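Local coordinates for protein superoxide dismutase (Leishmania major, PDB 4F2N) that catalyses the dismutation of superoxide to molecular oxygen and hydrogen peroxide at an iron centre, at residues 27-32 against 103-108; 33-38 against 61-66; 56-61 against 193-198; 186-191 against 211-216. One frame throughout, in Å; residues are numbered along the deposited sequence.

Contact 1: residues 27-32 against 103-108. With FE2 (Fe (II) ion), chain N.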
# COMPACT_ATOMS: atom_id res chain seq x y z
N PRO B 27 24.57 5.31 10.13
CA PRO B 27 25.87 5.09 9.46
C PRO B 27 26.36 3.65 9.47
O PRO B 27 27.16 3.28 8.62
CB PRO B 27 26.85 5.98 10.26
CG PRO B 27 26.13 6.35 11.50
CD PRO B 27 24.66 6.25 11.26
N HIS B 28 25.89 2.84 10.42
CA HIS B 28 26.26 1.41 10.47
C HIS B 28 25.51 0.57 9.43
O HIS B 28 25.90 -0.57 9.16
CB HIS B 28 25.96 0.86 11.84
CG HIS B 28 24.50 0.97 12.17
ND1 HIS B 28 23.95 2.11 12.68
CD2 HIS B 28 23.44 0.09 11.91
CE1 HIS B 28 22.62 1.93 12.82
NE2 HIS B 28 22.30 0.70 12.33
N LEU B 29 24.44 1.12 8.85
CA LEU B 29 23.67 0.38 7.83
C LEU B 29 24.31 0.44 6.44
O LEU B 29 24.23 1.45 5.75
CB LEU B 29 22.18 0.80 7.78
CG LEU B 29 21.25 -0.22 7.10
CD1 LEU B 29 21.02 -1.42 8.01
CD2 LEU B 29 19.91 0.41 6.73
N ARG B 30 24.92 -0.67 6.03
CA ARG B 30 25.81 -0.65 4.86
C ARG B 30 25.48 -1.70 3.82
O ARG B 30 24.68 -2.59 4.07
CB ARG B 30 27.28 -0.73 5.28
CG ARG B 30 27.64 0.36 6.28
CD ARG B 30 29.07 0.84 6.19
NE ARG B 30 29.14 2.16 6.82
CZ ARG B 30 29.73 3.23 6.29
NH1 ARG B 30 30.36 3.15 5.11
NH2 ARG B 30 29.71 4.38 6.96
N TYR B 31 26.08 -1.56 2.64
CA TYR B 31 25.99 -2.55 1.55
C TYR B 31 27.30 -3.40 1.52
O TYR B 31 28.35 -2.84 1.74
CB TYR B 31 25.79 -1.82 0.22
CG TYR B 31 25.45 -2.76 -0.91
CD1 TYR B 31 24.12 -3.10 -1.19
CD2 TYR B 31 26.47 -3.35 -1.68
CE1 TYR B 31 23.82 -3.98 -2.21
CE2 TYR B 31 26.16 -4.23 -2.70
CZ TYR B 31 24.84 -4.55 -2.95
OH TYR B 31 24.55 -5.42 -3.97
N PRO B 32 27.23 -4.73 1.24
CA PRO B 32 26.05 -5.55 0.94
C PRO B 32 25.06 -5.53 2.09
O PRO B 32 25.47 -5.55 3.26
CB PRO B 32 26.63 -6.96 0.72
CG PRO B 32 28.08 -6.76 0.42
CD PRO B 32 28.47 -5.55 1.23
N ALA B 103 15.62 2.07 -0.09
CA ALA B 103 14.81 2.89 0.84
C ALA B 103 14.00 2.00 1.78
O ALA B 103 13.99 2.25 2.97
CB ALA B 103 13.89 3.86 0.09
N GLN B 104 13.32 0.96 1.27
CA GLN B 104 12.59 0.06 2.18
C GLN B 104 13.51 -0.63 3.19
O GLN B 104 13.12 -0.85 4.35
CB GLN B 104 11.74 -0.98 1.42
CG GLN B 104 10.49 -0.36 0.77
CD GLN B 104 9.45 0.10 1.82
OE1 GLN B 104 9.59 1.18 2.42
NE2 GLN B 104 8.41 -0.70 2.01
N HIS B 105 14.72 -1.00 2.77
CA HIS B 105 15.69 -1.60 3.71
C HIS B 105 16.01 -0.62 4.81
O HIS B 105 15.93 -0.95 6.00
CB HIS B 105 16.95 -2.12 2.99
CG HIS B 105 18.03 -2.63 3.92
ND1 HIS B 105 17.75 -3.34 5.05
CD2 HIS B 105 19.43 -2.55 3.84
CE1 HIS B 105 18.90 -3.68 5.66
NE2 HIS B 105 19.93 -3.18 4.94
N PHE B 106 16.33 0.59 4.43
CA PHE B 106 16.63 1.64 5.40
C PHE B 106 15.40 1.89 6.29
O PHE B 106 15.52 1.96 7.53
CB PHE B 106 17.06 2.94 4.69
CG PHE B 106 17.12 4.13 5.62
CD1 PHE B 106 18.29 4.43 6.31
CD2 PHE B 106 15.99 4.93 5.84
CE1 PHE B 106 18.34 5.50 7.22
CE2 PHE B 106 16.02 6.00 6.74
CZ PHE B 106 17.21 6.28 7.43
N ASN B 107 14.22 2.04 5.67
CA ASN B 107 13.02 2.43 6.43
C ASN B 107 12.73 1.40 7.50
O ASN B 107 12.44 1.77 8.64
CB ASN B 107 11.79 2.61 5.53
CG ASN B 107 11.95 3.77 4.57
OD1 ASN B 107 12.76 4.70 4.80
ND2 ASN B 107 11.17 3.74 3.50
N HIS B 108 12.81 0.11 7.14
CA HIS B 108 12.54 -0.97 8.12
C HIS B 108 13.59 -1.03 9.20
O HIS B 108 13.27 -1.22 10.38
CB HIS B 108 12.37 -2.35 7.45
CG HIS B 108 11.05 -2.51 6.72
ND1 HIS B 108 10.86 -2.07 5.44
CD2 HIS B 108 9.82 -2.99 7.15
CE1 HIS B 108 9.59 -2.28 5.07
NE2 HIS B 108 8.94 -2.83 6.12
FE FE2 N . 6.91 -2.68 6.41
O HOH W 1 22.68 -3.48 5.60
O HOH W 2 6.78 -1.18 4.73
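Leu29 meets helix 96-113 with both of its methyls on the His105 imidazole. CD1 lies 3.7 Å from NE2 of His105, while CD2 sits over one face of the ring, 4.2 Å from its centroid and 17° off the normal, which qualifies as a CH-pi contact. The same CD2 also reaches the helix backbone, 3.7 Å from CA of Phe106. The two side chains come from opposite directions, each extended by a first torsion that sets CG anti to the backbone nitrogen (chi1 -161° for Leu29).

The polar rim of the imidazole is served separately. Water 1 lies in the ring plane, 2.8 Å from His105 NE2, and donates to Arg30 O at 2.7 Å, thereby tying the loop to the helix beside the apolar contact. At the other nitrogen, His105 ND1 is hydrogen-bonded to His63 NE2 of helix 52-71.

One turn further along, His108 ND1 donates to Gln104 O at 2.8 Å, with the acceptor only 4° out of the ring plane. This bond fixes the ring's rotation and presents NE2 to the iron, 2.0 Å away. Gln104 NE2 in turn donates to water 2, the metal's solvent ligand. A helix supplying a histidine ligand, with a glutamine beside the coordinated solvent, is characteristic of the active site of iron superoxide dismutases.

Contact 2: residues 33-38 against 61-66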
# COMPACT_ATOMS: atom_id res chain seq x y z
N ALA B 33 23.77 -5.49 1.76
CA ALA B 33 22.71 -5.39 2.75
C ALA B 33 22.64 -6.65 3.63
O ALA B 33 22.90 -7.76 3.14
CB ALA B 33 21.38 -5.16 2.05
N GLU B 34 22.29 -6.48 4.90
CA GLU B 34 21.99 -7.59 5.81
C GLU B 34 20.77 -7.25 6.64
O GLU B 34 20.61 -6.10 7.07
CB GLU B 34 23.13 -7.83 6.80
CG GLU B 34 24.45 -8.33 6.26
CD GLU B 34 25.43 -8.61 7.40
OE1 GLU B 34 25.24 -9.62 8.12
OE2 GLU B 34 26.38 -7.82 7.59
N LEU B 35 19.91 -8.23 6.91
CA LEU B 35 18.83 -8.01 7.89
C LEU B 35 19.50 -7.61 9.21
O LEU B 35 20.43 -8.28 9.66
CB LEU B 35 18.01 -9.26 8.15
CG LEU B 35 16.67 -9.61 7.53
CD1 LEU B 35 16.12 -10.80 8.32
CD2 LEU B 35 15.67 -8.46 7.56
N PRO B 36 19.05 -6.51 9.83
CA PRO B 36 19.67 -6.09 11.09
C PRO B 36 19.36 -7.00 12.27
O PRO B 36 18.29 -7.63 12.33
CB PRO B 36 19.05 -4.70 11.34
CG PRO B 36 17.75 -4.75 10.64
CD PRO B 36 17.93 -5.64 9.43
N THR B 37 20.31 -7.06 13.19
CA THR B 37 20.13 -7.76 14.46
C THR B 37 19.14 -6.93 15.29
O THR B 37 19.33 -5.74 15.48
CB THR B 37 21.48 -7.91 15.18
OG1 THR B 37 22.41 -8.59 14.31
CG2 THR B 37 21.33 -8.72 16.48
N LEU B 38 18.07 -7.55 15.77
CA LEU B 38 17.06 -6.83 16.55
C LEU B 38 17.51 -6.64 18.00
O LEU B 38 18.19 -7.50 18.57
CB LEU B 38 15.71 -7.54 16.48
CG LEU B 38 15.05 -7.68 15.10
CD1 LEU B 38 13.77 -8.48 15.19
CD2 LEU B 38 14.76 -6.33 14.45
N LYS B 61 9.88 -12.05 6.49
CA LYS B 61 9.37 -12.12 5.10
C LYS B 61 9.55 -10.82 4.34
O LYS B 61 10.26 -10.81 3.36
CB LYS B 61 7.89 -12.53 5.00
CG LYS B 61 7.43 -13.66 5.90
CD LYS B 61 8.03 -15.00 5.54
CE LYS B 61 7.64 -16.01 6.61
NZ LYS B 61 8.45 -17.24 6.47
N HIS B 62 8.88 -9.75 4.78
CA HIS B 62 8.91 -8.45 4.07
C HIS B 62 10.28 -7.82 4.04
O HIS B 62 10.84 -7.57 2.98
CB HIS B 62 7.89 -7.48 4.66
CG HIS B 62 6.46 -7.90 4.43
ND1 HIS B 62 5.77 -7.56 3.33
CD2 HIS B 62 5.58 -8.63 5.23
CE1 HIS B 62 4.52 -8.06 3.39
NE2 HIS B 62 4.41 -8.71 4.57
N HIS B 63 10.84 -7.58 5.22
CA HIS B 63 12.13 -6.94 5.27
C HIS B 63 13.19 -7.79 4.61
O HIS B 63 13.98 -7.30 3.82
CB HIS B 63 12.51 -6.64 6.71
CG HIS B 63 13.67 -5.70 6.83
ND1 HIS B 63 14.10 -5.23 8.01
CD2 HIS B 63 14.47 -5.12 5.86
CE1 HIS B 63 15.14 -4.40 7.81
NE2 HIS B 63 15.37 -4.33 6.50
N SER B 64 13.20 -9.08 4.93
CA SER B 64 14.16 -9.99 4.32
C SER B 64 14.14 -9.95 2.79
O SER B 64 15.19 -10.00 2.16
CB SER B 64 13.94 -11.41 4.81
OG SER B 64 14.94 -12.26 4.27
N ALA B 65 12.95 -9.84 2.20
CA ALA B 65 12.86 -9.81 0.75
C ALA B 65 13.52 -8.56 0.16
O ALA B 65 14.13 -8.63 -0.90
CB ALA B 65 11.40 -9.93 0.28
N TYR B 66 13.37 -7.41 0.83
CA TYR B 66 14.05 -6.18 0.37
C TYR B 66 15.57 -6.32 0.44
O TYR B 66 16.29 -5.88 -0.46
CB TYR B 66 13.63 -4.98 1.25
CG TYR B 66 12.17 -4.60 1.12
CD1 TYR B 66 11.64 -4.19 -0.12
CD2 TYR B 66 11.33 -4.61 2.22
CE1 TYR B 66 10.30 -3.83 -0.25
CE2 TYR B 66 9.99 -4.25 2.11
CZ TYR B 66 9.49 -3.85 0.86
OH TYR B 66 8.17 -3.47 0.77
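Leu35 and Pro36 lie against His63 where the extended N-terminal arm runs alongside helix 52-71, the first long helix of the alpha-hairpin domain of the iron/manganese superoxide dismutase fold. The tight part is built on the imidazole. Leu35 CD2 rests over one face, 3.7 Å from the ring centroid and 22° off the normal, a CH-pi contact displaced toward the CG side, where CD2 and His63 CG are 3.5 Å apart. Pro36 CD, on the same side of the ring plane, approaches His63 CE1 obliquely, at 3.5 Å. Two consecutive arm residues thus touch different portions of one ring.

His63 can be reached in this way because its CG is anti to the backbone N (chi1 -167°), which extends the ring from the helix toward the arm. Both ring nitrogens are hydrogen-bonded to helix 96-113, ND1 to NE1 of Trp112, so that helix fixes the ring's rotation while the arm supplies apolar contact. The iron lies about 7 Å from the His63 side chain, which places the residue in the surroundings of the metal and not among its ligands.

Toward Ser64 the contact becomes partly exposed. Leu35 CD2 still comes within 3.7 Å of the backbone N of Ser64, but the meeting of the two side chains is looser than the close fit over the buried imidazole: Leu35 CD1 stands 4.2 Å from Ser64 CB.

Contact 3: residues 56-61 against 193-198; sequences ELHYSK and WEHAYY. With FE2 (Fe (II) ion), chain N.
His58 and His195 meet as an offset edge-to-face pair, with the edge of His195 directed at the face of His58, centroids 4.6 Å apart and planes at 74°. His195 CD2 lies over that face. Trp193 CB covers one face of His195, the His62 ring stacks on the other, and His58 NE2 sits at the edge. Both rings belong to the metal site of the iron/manganese superoxide dismutase fold, where the alpha-hairpin and C-terminal domains each contribute ligands to one iron.

The iron is bound by His58 NE2 at 2.2 Å and by His195 NE2 at 2.1 Å, so the 3.0 Å separation of His58 NE2 and His195 NE2 reflects shared coordination instead of a hydrogen bond. His108, Asp191 and water 2 complete the five ligands. For His195, CG sits between the backbone N and the carbonyl carbon (chi1 73°), a crowded position that turns the ring across His58. Its ND1 is hydrogen-bonded to Glu194 of the second subunit, so the dimer partner helps to position this ligand.

Ala196 CB packs obliquely against His58 CE1 at 3.5 Å. Beside it, water 3 lies in the His58 plane, accepting from His58 ND1 at 2.8 Å and donating to Ala196 O at 2.7 Å.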
# COMPACT_ATOMS: atom_id res chain seq x y z
N GLU B 56 7.26 -11.78 12.81
CA GLU B 56 7.91 -12.78 11.95
C GLU B 56 7.65 -12.48 10.46
O GLU B 56 8.58 -12.48 9.64
CB GLU B 56 7.44 -14.20 12.29
CG GLU B 56 8.05 -15.25 11.39
CD GLU B 56 7.60 -16.66 11.70
OE1 GLU B 56 6.47 -16.90 12.21
OE2 GLU B 56 8.41 -17.57 11.40
N LEU B 57 6.38 -12.22 10.13
CA LEU B 57 6.02 -11.85 8.75
C LEU B 57 6.80 -10.62 8.36
O LEU B 57 7.43 -10.57 7.29
CB LEU B 57 4.52 -11.55 8.63
CG LEU B 57 3.63 -12.78 8.81
CD1 LEU B 57 2.17 -12.36 8.93
CD2 LEU B 57 3.86 -13.79 7.68
N HIS B 58 6.78 -9.62 9.22
CA HIS B 58 7.26 -8.29 8.82
C HIS B 58 8.75 -8.28 8.62
O HIS B 58 9.29 -7.72 7.63
CB HIS B 58 6.89 -7.25 9.89
CG HIS B 58 6.86 -5.83 9.37
ND1 HIS B 58 6.35 -4.81 10.08
CD2 HIS B 58 7.26 -5.30 8.13
CE1 HIS B 58 6.43 -3.68 9.33
NE2 HIS B 58 6.98 -3.99 8.16
N TYR B 59 9.44 -8.92 9.56
CA TYR B 59 10.90 -8.95 9.60
C TYR B 59 11.45 -10.07 8.73
O TYR B 59 12.28 -9.81 7.84
CB TYR B 59 11.37 -9.10 11.06
CG TYR B 59 12.87 -9.27 11.30
CD1 TYR B 59 13.73 -8.17 11.31
CD2 TYR B 59 13.42 -10.53 11.55
CE1 TYR B 59 15.10 -8.33 11.55
CE2 TYR B 59 14.78 -10.70 11.80
CZ TYR B 59 15.60 -9.60 11.81
OH TYR B 59 16.94 -9.79 12.04
N SER B 60 11.03 -11.32 8.99
CA SER B 60 11.56 -12.47 8.23
C SER B 60 11.06 -12.61 6.81
O SER B 60 11.72 -13.26 6.01
CB SER B 60 11.33 -13.79 8.96
OG SER B 60 12.06 -13.75 10.16
N LYS B 61 9.88 -12.05 6.49
CA LYS B 61 9.37 -12.12 5.10
C LYS B 61 9.55 -10.82 4.34
O LYS B 61 10.26 -10.81 3.36
CB LYS B 61 7.89 -12.53 5.00
CG LYS B 61 7.43 -13.66 5.90
CD LYS B 61 8.03 -15.00 5.54
CE LYS B 61 7.64 -16.01 6.61
NZ LYS B 61 8.45 -17.24 6.47
N TRP B 193 2.38 0.91 5.87
CA TRP B 193 1.99 -0.17 4.94
C TRP B 193 1.06 -1.07 5.68
O TRP B 193 1.28 -1.33 6.89
CB TRP B 193 3.22 -0.97 4.51
CG TRP B 193 4.06 -0.29 3.44
CD1 TRP B 193 4.75 0.91 3.52
CD2 TRP B 193 4.40 -0.86 2.15
NE1 TRP B 193 5.45 1.17 2.35
CE2 TRP B 193 5.28 0.13 1.48
CE3 TRP B 193 4.05 -2.04 1.47
CZ2 TRP B 193 5.77 -0.09 0.19
CZ3 TRP B 193 4.56 -2.24 0.16
CH2 TRP B 193 5.41 -1.29 -0.45
N GLU B 194 0.05 -1.62 5.00
CA GLU B 194 -0.96 -2.42 5.68
C GLU B 194 -0.37 -3.66 6.31
O GLU B 194 -0.85 -4.13 7.36
CB GLU B 194 -2.13 -2.79 4.74
CG GLU B 194 -2.97 -1.59 4.35
CD GLU B 194 -4.12 -1.93 3.40
OE1 GLU B 194 -3.87 -2.56 2.33
OE2 GLU B 194 -5.28 -1.53 3.73
N HIS B 195 0.68 -4.20 5.70
CA HIS B 195 1.36 -5.36 6.29
C HIS B 195 1.97 -5.08 7.65
O HIS B 195 2.24 -6.04 8.39
CB HIS B 195 2.43 -5.97 5.34
CG HIS B 195 3.67 -5.12 5.18
ND1 HIS B 195 4.08 -4.63 3.97
CD2 HIS B 195 4.64 -4.70 6.13
CE1 HIS B 195 5.23 -3.92 4.13
NE2 HIS B 195 5.57 -3.95 5.46
N ALA B 196 2.20 -3.81 8.01
CA ALA B 196 2.83 -3.54 9.32
C ALA B 196 1.89 -3.92 10.45
O ALA B 196 2.33 -4.30 11.56
CB ALA B 196 3.27 -2.08 9.46
N TYR B 197 0.59 -3.86 10.19
CA TYR B 197 -0.39 -4.03 11.29
C TYR B 197 -1.52 -4.98 10.97
O TYR B 197 -2.36 -5.22 11.84
CB TYR B 197 -1.01 -2.67 11.68
CG TYR B 197 -1.70 -1.95 10.52
CD1 TYR B 197 -3.05 -2.18 10.21
CD2 TYR B 197 -0.99 -1.04 9.73
CE1 TYR B 197 -3.66 -1.52 9.12
CE2 TYR B 197 -1.60 -0.38 8.67
CZ TYR B 197 -2.92 -0.64 8.36
OH TYR B 197 -3.52 0.01 7.31
N TYR B 198 -1.60 -5.51 9.74
CA TYR B 198 -2.83 -6.24 9.36
C TYR B 198 -3.03 -7.55 10.11
O TYR B 198 -4.18 -7.97 10.32
CB TYR B 198 -2.96 -6.48 7.85
CG TYR B 198 -4.39 -6.32 7.36
CD1 TYR B 198 -4.92 -5.06 7.09
CD2 TYR B 198 -5.23 -7.43 7.23
CE1 TYR B 198 -6.23 -4.90 6.66
CE2 TYR B 198 -6.56 -7.29 6.83
CZ TYR B 198 -7.05 -6.03 6.54
OH TYR B 198 -8.36 -5.88 6.12
FE FE2 N . 6.91 -2.68 6.41
O HOH W 3 4.75 -5.11 12.31
O HOH W 2 6.78 -1.18 4.73

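Contact 4: residues 186-191 against 211-216. With FE2 (Fe (II) ion), chain N.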
# COMPACT_ATOMS: atom_id res chain seq x y z
N PRO B 186 15.40 12.06 10.04
CA PRO B 186 14.42 11.27 10.80
C PRO B 186 14.92 10.98 12.20
O PRO B 186 16.11 10.72 12.39
CB PRO B 186 14.31 9.96 9.97
CG PRO B 186 14.69 10.39 8.57
CD PRO B 186 15.83 11.36 8.81
N ILE B 187 14.00 11.02 13.18
CA ILE B 187 14.30 10.58 14.54
C ILE B 187 13.32 9.52 15.02
O ILE B 187 13.59 8.84 16.00
CB ILE B 187 14.44 11.76 15.56
CG1 ILE B 187 13.07 12.38 15.89
CG2 ILE B 187 15.42 12.82 15.05
CD1 ILE B 187 13.12 13.49 16.94
N PHE B 188 12.19 9.38 14.31
CA PHE B 188 11.17 8.36 14.62
C PHE B 188 10.33 8.08 13.38
O PHE B 188 10.10 8.99 12.56
CB PHE B 188 10.26 8.82 15.75
CG PHE B 188 9.18 7.81 16.08
CD1 PHE B 188 9.53 6.54 16.57
CD2 PHE B 188 7.83 8.07 15.80
CE1 PHE B 188 8.57 5.58 16.83
CE2 PHE B 188 6.85 7.11 16.09
CZ PHE B 188 7.23 5.86 16.60
N THR B 189 9.93 6.83 13.20
CA THR B 189 9.00 6.47 12.11
C THR B 189 7.96 5.44 12.53
O THR B 189 8.22 4.63 13.44
CB THR B 189 9.75 5.98 10.83
OG1 THR B 189 8.86 6.05 9.70
CG2 THR B 189 10.20 4.52 10.94
N ALA B 190 6.81 5.45 11.87
CA ALA B 190 5.82 4.37 11.99
C ALA B 190 5.54 3.89 10.59
O ALA B 190 5.22 4.69 9.68
CB ALA B 190 4.53 4.86 12.64
N ASP B 191 5.69 2.59 10.37
CA ASP B 191 5.34 1.97 9.09
C ASP B 191 3.81 1.92 9.00
O ASP B 191 3.16 1.38 9.92
CB ASP B 191 5.89 0.53 9.10
CG ASP B 191 5.81 -0.16 7.75
OD1 ASP B 191 5.28 0.43 6.77
OD2 ASP B 191 6.32 -1.33 7.65
N GLU B 211 -1.79 2.40 19.74
CA GLU B 211 -1.16 1.44 20.65
C GLU B 211 0.36 1.43 20.49
O GLU B 211 1.08 1.10 21.42
CB GLU B 211 -1.78 0.05 20.50
CG GLU B 211 -3.24 0.02 20.96
CD GLU B 211 -3.88 -1.37 20.94
OE1 GLU B 211 -3.14 -2.38 20.96
OE2 GLU B 211 -5.14 -1.44 20.90
N LEU B 212 0.84 1.81 19.30
CA LEU B 212 2.26 1.76 18.97
C LEU B 212 3.15 2.48 19.99
O LEU B 212 4.28 2.06 20.23
CB LEU B 212 2.51 2.35 17.57
CG LEU B 212 3.90 2.16 16.96
CD1 LEU B 212 4.33 0.70 16.81
CD2 LEU B 212 3.95 2.86 15.60
N TRP B 213 2.62 3.55 20.60
CA TRP B 213 3.40 4.33 21.56
C TRP B 213 3.93 3.47 22.68
O TRP B 213 4.99 3.77 23.22
CB TRP B 213 2.59 5.50 22.13
CG TRP B 213 2.07 6.45 21.08
CD1 TRP B 213 0.74 6.78 20.82
CD2 TRP B 213 2.86 7.21 20.10
NE1 TRP B 213 0.66 7.67 19.77
CE2 TRP B 213 1.89 7.99 19.32
CE3 TRP B 213 4.22 7.36 19.84
CZ2 TRP B 213 2.29 8.84 18.28
CZ3 TRP B 213 4.61 8.23 18.79
CH2 TRP B 213 3.67 8.95 18.04
N GLN B 214 3.20 2.42 23.05
CA GLN B 214 3.60 1.53 24.15
C GLN B 214 4.88 0.77 23.87
O GLN B 214 5.49 0.25 24.79
CB GLN B 214 2.47 0.54 24.50
CG GLN B 214 1.17 1.23 24.86
CD GLN B 214 0.03 0.25 24.99
OE1 GLN B 214 0.21 -0.83 25.55
NE2 GLN B 214 -1.14 0.61 24.47
N ILE B 215 5.31 0.70 22.61
CA ILE B 215 6.56 -0.01 22.31
C ILE B 215 7.64 0.88 21.67
O ILE B 215 8.65 0.36 21.17
CB ILE B 215 6.36 -1.28 21.43
CG1 ILE B 215 5.66 -0.93 20.09
CG2 ILE B 215 5.63 -2.38 22.19
CD1 ILE B 215 5.77 -2.04 19.06
N VAL B 216 7.48 2.19 21.74
CA VAL B 216 8.52 3.09 21.16
C VAL B 216 9.73 3.16 22.09
O VAL B 216 9.60 3.38 23.30
CB VAL B 216 7.99 4.49 20.86
CG1 VAL B 216 9.13 5.39 20.36
CG2 VAL B 216 6.88 4.40 19.83
FE FE2 N . 6.91 -2.68 6.41
O HOH W 2 6.78 -1.18 4.73
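Leu212, near the end of helix 205-212, points its CD2 at Ala190, coming 3.6 Å from Ala190 CB on the strand. Its CG is anti to the backbone N (chi1 -170°), extending the branched end toward the strand.

Trp213 follows in a short 3-10 segment and brings its six-membered ring to Phe188. The closest atoms are Trp213 CZ3 and Phe188 CE2, at 3.7 Å. The planes differ by 30°, but the centroids are 5.8 Å apart, evidence that the rings are slid past one another with little overlap. The indole nitrogen is directed elsewhere, to a hydrogen bond with Gln145.

Val216 meets a different stretch of the phenyl rim, on the same side of its plane as Trp213. Its CG2 is 3.6 Å from Phe188 CZ, and its CG1 equally near Phe188 CE1, both methyls approaching obliquely.

On the strand, Phe188 and Ala190 direct their CB atoms to this segment and Thr189 between them points away, while the Asp191 carboxylate leads off to the iron, bound by OD2 at 1.9 Å. Strand 185-191 pairs antiparallel with 155-161, with a classic beta bulge at Ile187 and Phe188 opposite Leu159. Beyond the sheet, Phe188 also packs on helix 218-229, and Thr189 touches helix 96-113.

How the contacts relate
Contacts 1, 3 and 4 are buried and each holds at least one protein ligand of the single iron, contact 3 two; contact 2 is only partly buried and lies in the second shell. Contacts 2 and 3 share helix 52-71 and residue Lys61, whereas contacts 1 and 2 join successive parts of the N-terminal arm to different hairpin helices, linked through His63 and His105. Contact 3 alone bridges the two family domains, while contact 4 stays in the C-terminal one. Chemistry follows position: methyl groups over imidazole faces in contacts 1 and 2, shared metal coordination in contact 3, and purely apolar packing across contact 4. The second subunit reaches the first three contacts but not contact 4.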